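Local atomic coordinates of periplasmic binding protein (Thermotoga lettingae TMO, PDB entry 4RY8), a protein that binds 5-methylthioribose as the periplasmic solute-binding component of a sugar transporter, probably delivering it for uptake into the cell. Residues C[238-243]-C[289-294]. Residues are numbered along the deposited sequence; the frame is centred on the assembly and turned at random.
Sequences QMMIQQ and QFLVDN
Leu291 lays its CD1 methyl against Met240 and its CB against Ile241, so one leucine carries the apolar overlap between segments 238-243 and 289-294. Leu291 CD1 lies 3.8 Å from Met240 CB and 4.0 Å from Met240 SD and Met240 CE; these three distances show the methionine curving round the methyl. Its chi2 is extended, and the bend at chi3 (76°) keeps CE as near to Leu291 CD1 as SD is. From the next residue in the chain, Ile241 CG2 comes within 3.8 Å of Leu291 CB and 4.0 Å of Leu291 CD1, and both side chains cross the leucine at about a right angle. No hydrogen bond links the segments, and together they bury just 158 Å², evidence of a small, purely apolar contact. Asn294 ND2 donates to Phe290 O at 2.7 Å, on a lone pair. Arg288, just before 289-294, hydrogen-bonds Gln242 O in the loop that follows helix 234-240. With Met240 about 13 Å from the bound methylthioribose, this is structural packing in the periplasmic binding protein fold: in the lobe built round the mixed sheet, helix 288-293, following edge strand 284-287, packs beside helix 234-240, whose Met240 also rests on strand 247-252.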
ATOM      1  N   GLN C 238     -15.765  18.706  -8.950  1.00 35.03           N
ATOM      2  CA  GLN C 238     -16.190  20.113  -9.116  1.00 37.55           C
ATOM      3  C   GLN C 238     -15.640  20.935  -7.995  1.00 41.60           C
ATOM      4  O   GLN C 238     -15.173  22.044  -8.185  1.00 31.16           O
ATOM      5  CB  GLN C 238     -17.712  20.263  -9.034  1.00 36.65           C
ATOM      6  CG  GLN C 238     -18.470  19.718 -10.215  1.00 41.75           C
ATOM      7  CD  GLN C 238     -19.930  19.426  -9.875  1.00103.48           C
ATOM      8  OE1 GLN C 238     -20.403  19.620  -8.742  1.00 54.76           O
ATOM      9  NE2 GLN C 238     -20.654  18.953 -10.862  1.00 62.09           N
ATOM     10  N   MET C 239     -15.738  20.402  -6.786  1.00 27.88           N
ATOM     11  CA  MET C 239     -15.209  21.116  -5.679  1.00 30.32           C
ATOM     12  C   MET C 239     -13.660  21.161  -5.631  1.00 40.84           C
ATOM     13  O   MET C 239     -13.101  22.092  -5.039  1.00 40.38           O
ATOM     14  CB  MET C 239     -15.753  20.507  -4.385  1.00 26.71           C
ATOM     15  CG  MET C 239     -17.240  20.713  -4.117  1.00 30.53           C
ATOM     16  SD  MET C 239     -17.687  20.089  -2.461  1.00 25.95           S
ATOM     17  CE  MET C 239     -16.519  21.009  -1.490  1.00 23.02           C
ATOM     18  N   MET C 240     -12.974  20.164  -6.202  1.00 26.88           N
ATOM     19  CA  MET C 240     -11.506  20.159  -6.254  1.00 24.61           C
ATOM     20  C   MET C 240     -10.986  21.179  -7.278  1.00 26.53           C
ATOM     21  O   MET C 240      -9.974  21.824  -7.061  1.00 26.13           O
ATOM     22  CB  MET C 240     -10.953  18.763  -6.585  1.00 23.65           C
ATOM     23  CG  MET C 240     -11.084  17.741  -5.425  1.00 22.18           C
ATOM     24  SD  MET C 240     -10.628  16.010  -5.732  1.00 21.49           S
ATOM     25  CE  MET C 240      -8.840  16.186  -5.691  1.00 21.49           C
ATOM     26  N   ILE C 241     -11.690  21.351  -8.362  1.00 30.01           N
ATOM     27  CA  ILE C 241     -11.132  22.179  -9.448  1.00 37.14           C
ATOM     28  C   ILE C 241     -11.413  23.671  -9.310  1.00 40.69           C
ATOM     29  O   ILE C 241     -10.966  24.469 -10.136  1.00 33.82           O
ATOM     30  CB  ILE C 241     -11.553  21.659 -10.839  1.00 41.63           C
ATOM     31  CG1 ILE C 241     -13.054  21.865 -11.084  1.00 44.21           C
ATOM     32  CG2 ILE C 241     -11.150  20.196 -10.955  1.00 33.14           C
ATOM     33  CD1 ILE C 241     -13.492  21.466 -12.474  1.00 47.29           C
ATOM     34  N   GLN C 242     -12.159  24.047  -8.276  1.00 41.17           N
ATOM     35  CA  GLN C 242     -12.408  25.466  -7.965  1.00 43.51           C
ATOM     36  C   GLN C 242     -11.098  26.214  -7.760  1.00 45.88           C
ATOM     37  O   GLN C 242     -10.128  25.676  -7.186  1.00 37.61           O
ATOM     38  CB  GLN C 242     -13.214  25.608  -6.660  1.00 58.83           C
ATOM     39  CG  GLN C 242     -14.670  25.171  -6.707  1.00 58.92           C
ATOM     40  CD  GLN C 242     -15.388  25.384  -5.375  1.00 66.03           C
ATOM     41  OE1 GLN C 242     -14.793  25.830  -4.389  1.00 52.83           O
ATOM     42  NE2 GLN C 242     -16.672  25.063  -5.347  1.00 74.51           N
ATOM     43  N   GLN C 243     -11.082  27.465  -8.210  1.00 37.40           N
ATOM     44  CA  GLN C 243      -9.973  28.354  -7.943  1.00 38.06           C
ATOM     45  C   GLN C 243      -9.700  28.437  -6.427  1.00 35.32           C
ATOM     46  O   GLN C 243     -10.620  28.511  -5.601  1.00 34.39           O
ATOM     47  CB  GLN C 243     -10.272  29.749  -8.530  1.00 50.42           C
ATOM     48  CG  GLN C 243      -9.033  30.586  -8.807  1.00 56.18           C
ATOM     49  CD  GLN C 243      -9.281  32.083  -8.680  1.00 96.18           C
ATOM     50  OE1 GLN C 243     -10.426  32.548  -8.650  1.00 75.69           O
ATOM     51  NE2 GLN C 243      -8.198  32.846  -8.597  1.00 90.06           N
ATOM     52  N   GLN C 289      -4.115  18.719  -9.265  1.00 36.52           N
ATOM     53  CA  GLN C 289      -3.209  19.050 -10.364  1.00 32.77           C
ATOM     54  C   GLN C 289      -3.482  18.245 -11.624  1.00 37.58           C
ATOM     55  O   GLN C 289      -3.475  18.793 -12.750  1.00 32.55           O
ATOM     56  CB  GLN C 289      -1.758  18.801  -9.919  1.00 39.35           C
ATOM     57  CG  GLN C 289      -0.733  19.737 -10.544  1.00 93.20           C
ATOM     58  CD  GLN C 289      -0.386  20.904  -9.631  1.00120.93           C
ATOM     59  OE1 GLN C 289      -0.005  20.710  -8.473  1.00 73.92           O
ATOM     60  NE2 GLN C 289      -0.516  22.120 -10.148  1.00 64.53           N
ATOM     61  N   PHE C 290      -3.646  16.940 -11.450  1.00 29.79           N
ATOM     62  CA  PHE C 290      -4.004  16.041 -12.561  1.00 30.68           C
ATOM     63  C   PHE C 290      -5.396  16.388 -13.141  1.00 32.86           C
ATOM     64  O   PHE C 290      -5.598  16.328 -14.368  1.00 34.28           O
ATOM     65  CB  PHE C 290      -3.925  14.555 -12.110  1.00 32.00           C
ATOM     66  CG  PHE C 290      -4.422  13.579 -13.137  1.00 44.49           C
ATOM     67  CD1 PHE C 290      -3.643  13.259 -14.259  1.00 36.33           C
ATOM     68  CD2 PHE C 290      -5.691  13.016 -13.022  1.00 48.95           C
ATOM     69  CE1 PHE C 290      -4.120  12.381 -15.223  1.00 38.14           C
ATOM     70  CE2 PHE C 290      -6.167  12.144 -13.993  1.00 48.18           C
ATOM     71  CZ  PHE C 290      -5.380  11.827 -15.096  1.00 49.05           C
ATOM     72  N   LEU C 291      -6.355  16.769 -12.286  1.00 31.09           N
ATOM     73  CA  LEU C 291      -7.703  17.118 -12.791  1.00 31.62           C
ATOM     74  C   LEU C 291      -7.630  18.371 -13.679  1.00 35.12           C
ATOM     75  O   LEU C 291      -8.202  18.394 -14.790  1.00 39.80           O
ATOM     76  CB  LEU C 291      -8.721  17.341 -11.672  1.00 29.07           C
ATOM     77  CG  LEU C 291      -9.042  16.177 -10.724  1.00 31.29           C
ATOM     78  CD1 LEU C 291      -9.870  16.708  -9.557  1.00 26.26           C
ATOM     79  CD2 LEU C 291      -9.785  15.097 -11.485  1.00 29.47           C
ATOM     80  N   VAL C 292      -6.910  19.381 -13.179  1.00 38.07           N
ATOM     81  CA  VAL C 292      -6.756  20.696 -13.867  1.00 40.96           C
ATOM     82  C   VAL C 292      -5.975  20.564 -15.156  1.00 47.19           C
ATOM     83  O   VAL C 292      -6.402  21.088 -16.203  1.00 38.68           O
ATOM     84  CB  VAL C 292      -6.033  21.737 -12.948  1.00 52.10           C
ATOM     85  CG1 VAL C 292      -5.785  23.051 -13.688  1.00 51.68           C
ATOM     86  CG2 VAL C 292      -6.829  21.999 -11.671  1.00 41.92           C
ATOM     87  N   ASP C 293      -4.831  19.879 -15.097  1.00 39.52           N
ATOM     88  CA  ASP C 293      -3.973  19.722 -16.306  1.00 44.94           C
ATOM     89  C   ASP C 293      -4.685  19.073 -17.489  1.00 40.74           C
ATOM     90  O   ASP C 293      -4.355  19.340 -18.637  1.00 56.57           O
ATOM     91  CB  ASP C 293      -2.728  18.898 -15.981  1.00 48.63           C
ATOM     92  CG  ASP C 293      -1.681  19.691 -15.243  1.00 57.83           C
ATOM     93  OD1 ASP C 293      -1.949  20.863 -14.916  1.00 51.58           O
ATOM     94  OD2 ASP C 293      -0.584  19.144 -14.999  1.00 47.07           O
ATOM     95  N   ASN C 294      -5.690  18.263 -17.185  1.00 44.61           N
ATOM     96  CA  ASN C 294      -6.417  17.475 -18.154  1.00 39.63           C
ATOM     97  C   ASN C 294      -7.866  17.913 -18.293  1.00 40.25           C
ATOM     98  O   ASN C 294      -8.665  17.218 -18.924  1.00 41.87           O
ATOM     99  CB  ASN C 294      -6.386  16.025 -17.682  1.00 67.04           C
ATOM    100  CG  ASN C 294      -4.985  15.478 -17.650  1.00 45.17           C
ATOM    101  OD1 ASN C 294      -4.329  15.420 -18.686  1.00 56.56           O
ATOM    102  ND2 ASN C 294      -4.498  15.140 -16.480  1.00 51.58           N
TER